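Side-chain contacts in DegQ (Legionella fallonii, PDB 3PV2), which is an HtrA-type chaperone-protease that probably degrades misfolded proteins with a trypsin-like serine protease domain and assembles into large particles of twelve subunits: residues P23-I28 with F153-G158; T125-L130 with K243-Q248; M260-Q265 with T318-T323. One frame throughout, in Å; residues are numbered along the deposited sequence.

In the fold
Contacts 1 and 2 lie on different barrels of the trypsin-like domain, and contact 3 lies in the first PDZ domain. The segments of contacts 1 and 2 alternate along the chain: helix 239-252, which follows the last strand of the second barrel, returns to the first barrel, while helix 22-28 precedes the first barrel and packs on the second. Their centres are 22 Å apart. Contact 2 adjoins the probable active site through Asp-126, which is hydrogen-bonded to His-96. Contact 3, centred 19 Å from contact 2, spans the likely peptide groove; their nearest atoms are about 7 Å apart. Contacts 1 and 3 are the most distant pair, with centres 33 Å apart.

Contact 1 (P23-I28 with F153-G158); sequences PVLKNI and FVVAIG
The backbones of Val-155 and Ile-157 are hydrogen-bonded to Val-210 and Ala-208 of strand 208-211, and their aliphatic side chains meet Leu-25 and Ile-28. Strand 153-158 opens the second six-stranded antiparallel barrel of the trypsin fold, and helix 22-28, from the N-terminal end of the chain, packs on the outer surface of that barrel. The short axes approach to 11.1 Å and run in roughly the same sense, at 35° to each other. That spacing is bridged by branched aliphatic side chains: the nearest CA pair, Leu-25 and Ile-157, is still 8.5 Å apart. Val-155 and Ile-157 face the helix, whereas Val-154 and Ala-156 point to the other side of the strand, where both touch Leu-209. The Leu-25 and Ile-157 side chains pass alongside each other in opposite directions, with Leu-25 CD2 4.1 Å from Ile-157 CD1. Ile-28 also lies against Ile-157, but the modelled approach of their terminal methyls is too short to be trusted. Further cover comes from Ala-172, which touches Leu-25, and from Val-150 of a neighbouring subunit, which packs on the same leucine, so the helix is wedged between its own barrel and another chain. At the strand's start, Phe-153 meets Phe-174 of a different subunit edge-to-face. Leu-25 and Val-155 meet tip to tip. With Val-155 CG1 anti to the backbone N (chi1 170°), this methyl faces both prongs of the leucine, 3.9 Å from Leu-25 CD1 and equally far from Leu-25 CD2.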
ATOM      1  N   PRO B  23      39.275  41.609 -17.494  1.00 58.37           N
ATOM      2  CA  PRO B  23      40.565  42.162 -17.017  1.00 62.02           C
ATOM      3  C   PRO B  23      40.581  42.363 -15.469  1.00 61.13           C
ATOM      4  O   PRO B  23      41.549  41.981 -14.787  1.00 61.38           O
ATOM      5  CB  PRO B  23      40.691  43.500 -17.781  1.00 63.31           C
ATOM      6  CG  PRO B  23      39.780  43.412 -18.935  1.00 62.38           C
ATOM      7  CD  PRO B  23      38.631  42.526 -18.443  1.00 60.17           C
ATOM      8  N   VAL B  24      39.468  42.869 -14.932  1.00 59.10           N
ATOM      9  CA  VAL B  24      39.381  43.046 -13.516  1.00 58.94           C
ATOM     10  C   VAL B  24      39.382  41.677 -12.821  1.00 56.98           C
ATOM     11  O   VAL B  24      40.175  41.462 -11.883  1.00 56.37           O
ATOM     12  CB  VAL B  24      38.223  43.921 -13.031  1.00 58.30           C
ATOM     13  CG1 VAL B  24      37.335  44.375 -14.130  1.00 60.83           C
ATOM     14  CG2 VAL B  24      37.457  43.209 -11.951  1.00 58.76           C
ATOM     15  N   LEU B  25      38.585  40.733 -13.330  1.00 53.63           N
ATOM     16  CA  LEU B  25      38.563  39.396 -12.710  1.00 52.26           C
ATOM     17  C   LEU B  25      39.962  38.746 -12.643  1.00 54.09           C
ATOM     18  O   LEU B  25      40.297  38.072 -11.654  1.00 52.56           O
ATOM     19  CB  LEU B  25      37.543  38.429 -13.338  1.00 49.34           C
ATOM     20  CG  LEU B  25      36.047  38.825 -13.317  1.00 49.47           C
ATOM     21  CD1 LEU B  25      35.056  37.639 -13.633  1.00 42.64           C
ATOM     22  CD2 LEU B  25      35.703  39.523 -12.012  1.00 42.55           C
ATOM     23  N   LYS B  26      40.776  39.004 -13.666  1.00 57.06           N
ATOM     24  CA  LYS B  26      42.115  38.435 -13.775  1.00 60.07           C
ATOM     25  C   LYS B  26      42.985  38.851 -12.639  1.00 60.03           C
ATOM     26  O   LYS B  26      43.703  38.044 -12.117  1.00 60.10           O
ATOM     27  CB  LYS B  26      42.799  38.837 -15.111  1.00 63.49           C
ATOM     28  CG  LYS B  26      44.010  37.937 -15.532  1.00 69.64           C
ATOM     29  CD  LYS B  26      44.919  38.563 -16.641  1.00 77.45           C
ATOM     30  CE  LYS B  26      44.142  38.865 -17.961  1.00 79.92           C
ATOM     31  NZ  LYS B  26      44.883  39.661 -19.047  1.00 84.72           N
ATOM     32  N   ASN B  27      42.935  40.106 -12.247  1.00 60.80           N
ATOM     33  CA  ASN B  27      43.824  40.577 -11.184  1.00 62.70           C
ATOM     34  C   ASN B  27      43.394  40.197  -9.765  1.00 59.92           C
ATOM     35  O   ASN B  27      44.201  40.183  -8.889  1.00 60.24           O
ATOM     36  CB  ASN B  27      44.013  42.092 -11.302  1.00 65.41           C
ATOM     37  CG  ASN B  27      44.965  42.494 -12.459  1.00 71.76           C
ATOM     38  OD1 ASN B  27      44.873  43.612 -12.974  1.00 79.48           O
ATOM     39  ND2 ASN B  27      45.886  41.593 -12.850  1.00 74.48           N
ATOM     40  N   ILE B  28      42.130  39.872  -9.547  1.00 56.16           N
ATOM     41  CA  ILE B  28      41.643  39.535  -8.208  1.00 54.53           C
ATOM     42  C   ILE B  28      41.522  38.020  -7.987  1.00 54.07           C
ATOM     43  O   ILE B  28      41.510  37.536  -6.861  1.00 54.42           O
ATOM     44  CB  ILE B  28      40.323  40.264  -7.930  1.00 53.13           C
ATOM     45  CG1 ILE B  28      39.189  39.744  -8.805  1.00 50.64           C
ATOM     46  CG2 ILE B  28      40.537  41.745  -8.213  1.00 55.54           C
ATOM     47  CD1 ILE B  28      37.743  40.021  -8.235  1.00 51.26           C
ATOM     48  N   PHE B 153      26.220  46.736 -10.904  1.00 41.38           N
ATOM     49  CA  PHE B 153      26.689  45.461 -11.427  1.00 39.61           C
ATOM     50  C   PHE B 153      27.646  44.744 -10.495  1.00 39.65           C
ATOM     51  O   PHE B 153      28.451  45.342  -9.793  1.00 41.81           O
ATOM     52  CB  PHE B 153      27.256  45.614 -12.848  1.00 40.20           C
ATOM     53  CG  PHE B 153      26.242  46.120 -13.880  1.00 41.47           C
ATOM     54  CD1 PHE B 153      26.409  47.363 -14.498  1.00 42.52           C
ATOM     55  CD2 PHE B 153      25.207  45.315 -14.305  1.00 36.53           C
ATOM     56  CE1 PHE B 153      25.535  47.787 -15.471  1.00 44.60           C
ATOM     57  CE2 PHE B 153      24.330  45.762 -15.240  1.00 41.20           C
ATOM     58  CZ  PHE B 153      24.515  47.015 -15.836  1.00 42.75           C
ATOM     59  N   VAL B 154      27.534  43.434 -10.450  1.00 38.77           N
ATOM     60  CA  VAL B 154      28.362  42.648  -9.580  1.00 37.45           C
ATOM     61  C   VAL B 154      28.759  41.353 -10.211  1.00 36.58           C
ATOM     62  O   VAL B 154      28.076  40.833 -11.109  1.00 36.23           O
ATOM     63  CB  VAL B 154      27.620  42.347  -8.250  1.00 38.60           C
ATOM     64  CG1 VAL B 154      27.306  43.675  -7.485  1.00 38.76           C
ATOM     65  CG2 VAL B 154      26.352  41.517  -8.499  1.00 36.60           C
ATOM     66  N   VAL B 155      29.883  40.818  -9.732  1.00 36.48           N
ATOM     67  CA  VAL B 155      30.302  39.470 -10.091  1.00 36.13           C
ATOM     68  C   VAL B 155      30.489  38.615  -8.873  1.00 36.01           C
ATOM     69  O   VAL B 155      31.065  39.038  -7.903  1.00 35.72           O
ATOM     70  CB  VAL B 155      31.581  39.501 -10.952  1.00 36.96           C
ATOM     71  CG1 VAL B 155      32.158  38.057 -11.103  1.00 36.90           C
ATOM     72  CG2 VAL B 155      31.254  40.109 -12.296  1.00 34.48           C
ATOM     73  N   ALA B 156      29.936  37.417  -8.884  1.00 35.93           N
ATOM     74  CA  ALA B 156      30.249  36.471  -7.798  1.00 37.04           C
ATOM     75  C   ALA B 156      31.303  35.496  -8.237  1.00 37.63           C
ATOM     76  O   ALA B 156      31.118  34.824  -9.216  1.00 37.97           O
ATOM     77  CB  ALA B 156      28.950  35.669  -7.345  1.00 35.31           C
ATOM     78  N   ILE B 157      32.378  35.358  -7.485  1.00 40.69           N
ATOM     79  CA  ILE B 157      33.478  34.520  -7.879  1.00 42.66           C
ATOM     80  C   ILE B 157      33.764  33.478  -6.806  1.00 43.99           C
ATOM     81  O   ILE B 157      33.954  33.823  -5.617  1.00 42.00           O
ATOM     82  CB  ILE B 157      34.802  35.285  -7.979  1.00 44.06           C
ATOM     83  CG1 ILE B 157      34.607  36.652  -8.589  1.00 46.90           C
ATOM     84  CG2 ILE B 157      35.830  34.465  -8.853  1.00 47.08           C
ATOM     85  CD1 ILE B 157      35.936  37.465  -8.530  1.00 46.93           C
ATOM     86  N   GLY B 158      33.891  32.218  -7.211  1.00 44.76           N
ATOM     87  CA  GLY B 158      34.412  31.223  -6.281  1.00 46.27           C
ATOM     88  C   GLY B 158      35.523  30.439  -6.918  1.00 47.59           C
ATOM     89  O   GLY B 158      35.932  30.703  -8.046  1.00 45.86           O
TER

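Contact 2 (T125-L130 with K243-Q248); sequences TDLAVL and KDVAQQ
Leu-127 and Val-129 project from strand 127-131 of the first trypsin-like barrel onto Val-245 and Ala-246 of helix 239-252, the helix that closes the protease fold. The apolar contacts come first. Leu-127 reaches Val-245 with one methyl: its CD1 lies 3.9 Å from Val-245 CB. The same methyl is equally close to Val-245 CG1, so it rests against the branch point of the valine, and the two side chains cross at a slant. Two residues further along the strand, Val-129 CG2 settles on the helix backbone, 4.0 Å from Ala-246 CA. Its chi1 of -176° places CG1 anti to the backbone N and leaves CG2 beside that N, on the helix side. The small alanine permits a close approach, as the CA spacing indicates: 6.4 Å from Val-129 CA to Ala-246 CA, against 7.7 Å from Leu-127 CA to Val-245 CA. Ile-92 of strand 90-93 touches Leu-127, Val-129 and Ala-246 and extends the apolar layer.

The polar groups find partners outside the two segments. Thr-125 meets Val-245 tip to tip, its OG1 4.1 Å from Val-245 CG2, but this hydroxyl is hydrogen-bonded to Asp-122 OD2. Asp-126 and Leu-127 both face Asp-122 across a G1 beta bulge, with Asp-126 at the positive phi of 52°. Asp-126 turns to the other side and hydrogen-bonds His-96 ND1 through OD2, consistent with the Asp-His pair of a serine protease triad. The helix is therefore held here by the burial of methyl groups, while Thr-125 and Asp-126 bond to Asp-122 and His-96, not to the helix.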
ATOM      1  N   THR B 125      26.376  35.152  11.885  1.00 58.45           N
ATOM      2  CA  THR B 125      26.605  35.858  10.621  1.00 54.66           C
ATOM      3  C   THR B 125      27.109  34.939   9.501  1.00 51.48           C
ATOM      4  O   THR B 125      27.350  35.409   8.376  1.00 48.89           O
ATOM      5  CB  THR B 125      27.636  36.959  10.812  1.00 54.83           C
ATOM      6  OG1 THR B 125      28.800  36.391  11.397  1.00 56.62           O
ATOM      7  CG2 THR B 125      27.153  38.017  11.734  1.00 56.38           C
ATOM      8  N   ASP B 126      27.265  33.648   9.814  1.00 49.77           N
ATOM      9  CA  ASP B 126      27.819  32.647   8.911  1.00 47.49           C
ATOM     10  C   ASP B 126      29.148  33.053   8.315  1.00 45.87           C
ATOM     11  O   ASP B 126      29.341  32.897   7.101  1.00 42.55           O
ATOM     12  CB  ASP B 126      26.816  32.295   7.776  1.00 48.69           C
ATOM     13  CG  ASP B 126      27.180  30.978   7.072  1.00 50.17           C
ATOM     14  OD1 ASP B 126      27.971  30.185   7.643  1.00 53.23           O
ATOM     15  OD2 ASP B 126      26.724  30.750   5.954  1.00 50.83           O
ATOM     16  N   LEU B 127      30.081  33.507   9.171  1.00 46.15           N
ATOM     17  CA  LEU B 127      31.447  33.795   8.790  1.00 45.31           C
ATOM     18  C   LEU B 127      32.450  32.992   9.588  1.00 46.04           C
ATOM     19  O   LEU B 127      32.182  32.579  10.715  1.00 47.26           O
ATOM     20  CB  LEU B 127      31.767  35.274   8.995  1.00 45.68           C
ATOM     21  CG  LEU B 127      30.908  36.163   8.100  1.00 44.82           C
ATOM     22  CD1 LEU B 127      31.074  37.617   8.641  1.00 45.72           C
ATOM     23  CD2 LEU B 127      31.350  35.964   6.616  1.00 40.74           C
ATOM     24  N   ALA B 128      33.614  32.749   8.985  1.00 44.08           N
ATOM     25  CA  ALA B 128      34.709  32.082   9.676  1.00 43.73           C
ATOM     26  C   ALA B 128      35.986  32.632   9.129  1.00 42.72           C
ATOM     27  O   ALA B 128      36.044  33.018   7.987  1.00 40.86           O
ATOM     28  CB  ALA B 128      34.652  30.627   9.475  1.00 43.89           C
ATOM     29  N   VAL B 129      36.990  32.706   9.988  1.00 43.67           N
ATOM     30  CA  VAL B 129      38.300  33.190   9.654  1.00 44.18           C
ATOM     31  C   VAL B 129      39.262  32.016   9.782  1.00 44.82           C
ATOM     32  O   VAL B 129      39.218  31.241  10.780  1.00 45.53           O
ATOM     33  CB  VAL B 129      38.708  34.279  10.621  1.00 45.58           C
ATOM     34  CG1 VAL B 129      40.030  34.887  10.242  1.00 46.65           C
ATOM     35  CG2 VAL B 129      37.591  35.338  10.774  1.00 45.32           C
ATOM     36  N   LEU B 130      40.102  31.896   8.757  1.00 44.05           N
ATOM     37  CA  LEU B 130      41.091  30.847   8.636  1.00 44.94           C
ATOM     38  C   LEU B 130      42.440  31.532   8.437  1.00 46.69           C
ATOM     39  O   LEU B 130      42.523  32.651   7.860  1.00 44.94           O
ATOM     40  CB  LEU B 130      40.848  29.984   7.383  1.00 43.56           C
ATOM     41  CG  LEU B 130      39.494  29.271   7.180  1.00 42.98           C
ATOM     42  CD1 LEU B 130      39.519  28.454   5.868  1.00 40.82           C
ATOM     43  CD2 LEU B 130      39.125  28.414   8.349  1.00 42.52           C
ATOM     44  N   LYS B 243      34.346  42.754   7.670  1.00 56.55           N
ATOM     45  CA  LYS B 243      35.552  43.376   8.256  1.00 59.88           C
ATOM     46  C   LYS B 243      35.518  43.407   9.792  1.00 61.50           C
ATOM     47  O   LYS B 243      36.516  43.118  10.477  1.00 60.69           O
ATOM     48  CB  LYS B 243      35.700  44.842   7.810  1.00 62.37           C
ATOM     49  CG  LYS B 243      36.089  45.102   6.340  1.00 65.52           C
ATOM     50  CD  LYS B 243      36.487  46.604   6.018  1.00 72.50           C
ATOM     51  CE  LYS B 243      35.772  47.684   6.894  1.00 77.91           C
ATOM     52  NZ  LYS B 243      36.098  49.110   6.500  1.00 81.29           N
ATOM     53  N   ASP B 244      34.364  43.754  10.338  1.00 62.32           N
ATOM     54  CA  ASP B 244      34.297  43.931  11.763  1.00 63.44           C
ATOM     55  C   ASP B 244      34.136  42.592  12.500  1.00 60.93           C
ATOM     56  O   ASP B 244      34.744  42.399  13.581  1.00 59.65           O
ATOM     57  CB  ASP B 244      33.277  45.012  12.088  1.00 65.83           C
ATOM     58  CG  ASP B 244      33.623  46.362  11.374  1.00 71.97           C
ATOM     59  OD1 ASP B 244      34.131  46.332  10.215  1.00 78.91           O
ATOM     60  OD2 ASP B 244      33.414  47.456  11.956  1.00 79.93           O
ATOM     61  N   VAL B 245      33.399  41.646  11.915  1.00 57.02           N
ATOM     62  CA  VAL B 245      33.372  40.323  12.493  1.00 54.18           C
ATOM     63  C   VAL B 245      34.795  39.690  12.435  1.00 53.35           C
ATOM     64  O   VAL B 245      35.231  39.071  13.394  1.00 52.44           O
ATOM     65  CB  VAL B 245      32.394  39.404  11.826  1.00 52.97           C
ATOM     66  CG1 VAL B 245      32.699  37.994  12.185  1.00 49.51           C
ATOM     67  CG2 VAL B 245      30.979  39.744  12.250  1.00 54.19           C
ATOM     68  N   ALA B 246      35.506  39.852  11.326  1.00 51.63           N
ATOM     69  CA  ALA B 246      36.842  39.246  11.208  1.00 51.81           C
ATOM     70  C   ALA B 246      37.805  39.810  12.236  1.00 52.96           C
ATOM     71  O   ALA B 246      38.604  39.073  12.751  1.00 50.54           O
ATOM     72  CB  ALA B 246      37.475  39.432   9.810  1.00 49.73           C
ATOM     73  N   GLN B 247      37.763  41.124  12.419  1.00 55.67           N
ATOM     74  CA  GLN B 247      38.693  41.800  13.261  1.00 59.74           C
ATOM     75  C   GLN B 247      38.438  41.356  14.727  1.00 59.45           C
ATOM     76  O   GLN B 247      39.352  41.043  15.451  1.00 58.80           O
ATOM     77  CB  GLN B 247      38.593  43.314  13.053  1.00 62.18           C
ATOM     78  CG  GLN B 247      39.619  44.087  13.926  1.00 68.32           C
ATOM     79  CD  GLN B 247      38.939  44.754  15.117  1.00 75.67           C
ATOM     80  OE1 GLN B 247      38.038  45.577  14.928  1.00 79.14           O
ATOM     81  NE2 GLN B 247      39.363  44.404  16.351  1.00 78.72           N
ATOM     82  N   GLN B 248      37.179  41.219  15.088  1.00 59.58           N
ATOM     83  CA  GLN B 248      36.824  40.761  16.399  1.00 60.62           C
ATOM     84  C   GLN B 248      37.195  39.286  16.613  1.00 59.51           C
ATOM     85  O   GLN B 248      37.658  38.925  17.723  1.00 59.32           O
ATOM     86  CB  GLN B 248      35.373  41.054  16.713  1.00 62.19           C
ATOM     87  CG  GLN B 248      34.837  40.308  17.946  1.00 67.26           C
ATOM     88  CD  GLN B 248      33.748  41.097  18.689  1.00 74.29           C
ATOM     89  OE1 GLN B 248      33.862  42.309  18.834  1.00 80.41           O
ATOM     90  NE2 GLN B 248      32.710  40.412  19.168  1.00 76.72           N
TER

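Contact 3 (M260-Q265 with T318-T323); sequences MGIFVQ and TQVKTT
Val-264 lays its CG2 methyl over the beta branch of Val-320, 4.2 Å from Val-320 CB. A chi1 of -69° puts CG1 anti to the carbonyl carbon of Val-264 and leaves CG2 between that carbon and the backbone N, facing the helix. The axes of 262-265 and 318-323, in the first PDZ domain, run at 146° and approach to 8.6 Å. The strand and helix probably form the two walls of the peptide groove, as in other PDZ domains. Ile-262 starts off to one side, but its end swings in, bringing CD1 to 4.3 Å from Val-320 CG1. Ile-306 of strand 305-309 touches both Ile-262 and Val-264.

The Lys-321 side chain also sets out obliquely, and its end comes back to the strand, with CE 4.4 Å from Val-264 CG2. Its ammonium gives a hydrogen bond to water 2, with NZ 2.6 Å from that oxygen, and the water gives a weak one to Val-264 O. Water 1 accepts from Val-264 N at 3.1 Å and weakly from Lys-321 NZ. Within the helix, Gln-319 O takes both Thr-323 N and Thr-323 OG1, each at 2.7 Å, from opposite faces of its plane.

The two probable groove walls thus touch through apolar groups, while one water bonds the Val-264 N-H and another, weakly, its C=O. This is consistent with a backbone edge on which a bound peptide could pair once the waters leave.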
ATOM      1  N   MET B 260      22.260  45.704  24.876  1.00 47.16           N
ATOM      2  CA  MET B 260      21.932  47.123  24.972  1.00 46.03           C
ATOM      3  C   MET B 260      20.465  47.376  25.376  1.00 42.82           C
ATOM      4  O   MET B 260      20.197  48.275  26.146  1.00 42.00           O
ATOM      5  CB  MET B 260      22.267  47.788  23.679  1.00 47.74           C
ATOM      6  CG  MET B 260      21.902  49.257  23.660  1.00 51.85           C
ATOM      7  SD  MET B 260      23.053  50.156  24.676  1.00 61.79           S
ATOM      8  CE  MET B 260      24.585  49.772  23.772  1.00 55.58           C
ATOM      9  N   GLY B 261      19.520  46.564  24.941  1.00 42.12           N
ATOM     10  CA  GLY B 261      18.136  46.649  25.475  1.00 42.13           C
ATOM     11  C   GLY B 261      17.162  47.608  24.742  1.00 43.55           C
ATOM     12  O   GLY B 261      16.213  48.124  25.353  1.00 42.00           O
ATOM     13  N   ILE B 262      17.353  47.800  23.444  1.00 44.04           N
ATOM     14  CA  ILE B 262      16.409  48.604  22.629  1.00 46.70           C
ATOM     15  C   ILE B 262      16.044  48.010  21.276  1.00 46.84           C
ATOM     16  O   ILE B 262      16.930  47.561  20.540  1.00 47.63           O
ATOM     17  CB  ILE B 262      17.030  49.901  22.246  1.00 46.87           C
ATOM     18  CG1 ILE B 262      18.200  49.616  21.302  1.00 45.44           C
ATOM     19  CG2 ILE B 262      17.506  50.615  23.489  1.00 49.42           C
ATOM     20  CD1 ILE B 262      18.536  50.751  20.427  1.00 44.86           C
ATOM     21  N   PHE B 263      14.771  48.103  20.912  1.00 44.70           N
ATOM     22  CA  PHE B 263      14.349  47.691  19.626  1.00 42.86           C
ATOM     23  C   PHE B 263      14.272  48.907  18.740  1.00 39.96           C
ATOM     24  O   PHE B 263      13.812  49.981  19.173  1.00 36.94           O
ATOM     25  CB  PHE B 263      12.960  47.091  19.762  1.00 46.30           C
ATOM     26  CG  PHE B 263      12.925  45.669  20.283  1.00 52.66           C
ATOM     27  CD1 PHE B 263      13.486  45.334  21.527  1.00 60.26           C
ATOM     28  CD2 PHE B 263      12.194  44.686  19.570  1.00 60.64           C
ATOM     29  CE1 PHE B 263      13.383  44.012  22.041  1.00 62.96           C
ATOM     30  CE2 PHE B 263      12.088  43.358  20.061  1.00 62.79           C
ATOM     31  CZ  PHE B 263      12.676  43.019  21.292  1.00 63.00           C
ATOM     32  N   VAL B 264      14.642  48.754  17.471  1.00 36.49           N
ATOM     33  CA  VAL B 264      14.498  49.801  16.527  1.00 34.11           C
ATOM     34  C   VAL B 264      13.601  49.318  15.360  1.00 34.48           C
ATOM     35  O   VAL B 264      13.336  48.140  15.222  1.00 35.25           O
ATOM     36  CB  VAL B 264      15.810  50.308  16.043  1.00 34.88           C
ATOM     37  CG1 VAL B 264      16.546  51.051  17.167  1.00 33.91           C
ATOM     38  CG2 VAL B 264      16.620  49.176  15.404  1.00 35.35           C
ATOM     39  N   GLN B 265      13.062  50.247  14.600  1.00 34.11           N
ATOM     40  CA  GLN B 265      12.354  49.935  13.404  1.00 34.46           C
ATOM     41  C   GLN B 265      12.788  50.973  12.359  1.00 34.61           C
ATOM     42  O   GLN B 265      13.317  52.019  12.707  1.00 34.40           O
ATOM     43  CB  GLN B 265      10.872  50.001  13.602  1.00 34.33           C
ATOM     44  CG  GLN B 265      10.230  51.352  13.652  1.00 34.04           C
ATOM     45  CD  GLN B 265       8.748  51.259  14.069  1.00 34.02           C
ATOM     46  OE1 GLN B 265       8.523  51.265  15.242  1.00 33.84           O
ATOM     47  NE2 GLN B 265       7.769  51.141  13.131  1.00 34.32           N
ATOM     48  N   THR B 318      18.680  48.816  10.225  1.00 49.69           N
ATOM     49  CA  THR B 318      19.555  47.630  10.201  1.00 53.33           C
ATOM     50  C   THR B 318      20.974  47.909  10.719  1.00 53.03           C
ATOM     51  O   THR B 318      21.554  47.080  11.396  1.00 55.03           O
ATOM     52  CB  THR B 318      19.650  47.041   8.802  1.00 55.51           C
ATOM     53  OG1 THR B 318      19.774  48.111   7.850  1.00 59.64           O
ATOM     54  CG2 THR B 318      18.397  46.217   8.514  1.00 56.57           C
ATOM     55  N   GLN B 319      21.469  49.097  10.508  1.00 52.05           N
ATOM     56  CA  GLN B 319      22.818  49.440  10.971  1.00 53.87           C
ATOM     57  C   GLN B 319      22.962  49.471  12.488  1.00 53.07           C
ATOM     58  O   GLN B 319      24.063  49.329  12.977  1.00 54.57           O
ATOM     59  CB  GLN B 319      23.315  50.787  10.416  1.00 53.13           C
ATOM     60  CG  GLN B 319      23.203  50.942   8.992  1.00 55.02           C
ATOM     61  CD  GLN B 319      23.457  52.384   8.561  1.00 61.03           C
ATOM     62  OE1 GLN B 319      22.775  53.311   8.984  1.00 59.90           O
ATOM     63  NE2 GLN B 319      24.463  52.574   7.721  1.00 68.12           N
ATOM     64  N   VAL B 320      21.877  49.611  13.242  1.00 51.69           N
ATOM     65  CA  VAL B 320      22.015  49.749  14.665  1.00 50.56           C
ATOM     66  C   VAL B 320      22.416  48.409  15.231  1.00 53.99           C
ATOM     67  O   VAL B 320      23.336  48.292  16.059  1.00 53.66           O
ATOM     68  CB  VAL B 320      20.721  50.227  15.277  1.00 50.11           C
ATOM     69  CG1 VAL B 320      20.706  50.023  16.810  1.00 43.92           C
ATOM     70  CG2 VAL B 320      20.466  51.660  14.876  1.00 45.27           C
ATOM     71  N   LYS B 321      21.781  47.385  14.698  1.00 57.67           N
ATOM     72  CA  LYS B 321      21.871  46.010  15.223  1.00 61.50           C
ATOM     73  C   LYS B 321      23.276  45.522  14.929  1.00 65.01           C
ATOM     74  O   LYS B 321      24.055  45.115  15.823  1.00 66.43           O
ATOM     75  CB  LYS B 321      20.803  45.178  14.526  1.00 63.31           C
ATOM     76  CG  LYS B 321      19.586  46.106  14.010  1.00 64.88           C
ATOM     77  CD  LYS B 321      18.293  45.349  13.545  1.00 70.70           C
ATOM     78  CE  LYS B 321      17.379  44.909  14.718  1.00 71.59           C
ATOM     79  NZ  LYS B 321      15.917  44.698  14.311  1.00 73.97           N
ATOM     80  N   THR B 322      23.623  45.681  13.665  1.00 66.96           N
ATOM     81  CA  THR B 322      24.969  45.595  13.215  1.00 68.85           C
ATOM     82  C   THR B 322      25.979  46.369  14.070  1.00 69.09           C
ATOM     83  O   THR B 322      26.840  45.745  14.687  1.00 70.73           O
ATOM     84  CB  THR B 322      24.991  46.017  11.733  1.00 70.30           C
ATOM     85  OG1 THR B 322      24.276  45.013  10.973  1.00 70.84           O
ATOM     86  CG2 THR B 322      26.422  46.225  11.208  1.00 70.96           C
ATOM     87  N   THR B 323      25.922  47.693  14.109  1.00 68.00           N
ATOM     88  CA  THR B 323      26.964  48.456  14.805  1.00 67.80           C
ATOM     89  C   THR B 323      27.085  48.073  16.291  1.00 68.36           C
ATOM     90  O   THR B 323      28.183  48.099  16.845  1.00 69.62           O
ATOM     91  CB  THR B 323      26.715  49.960  14.762  1.00 67.13           C
ATOM     92  OG1 THR B 323      26.560  50.391  13.408  1.00 67.20           O
ATOM     93  CG2 THR B 323      27.857  50.722  15.429  1.00 65.82           C
TER
HETATM   94  O   HOH W   1      15.698  45.831  17.116  1.00 48.88           O
HETATM   95  O   HOH W   2      13.568  44.753  15.379  1.00 78.14           O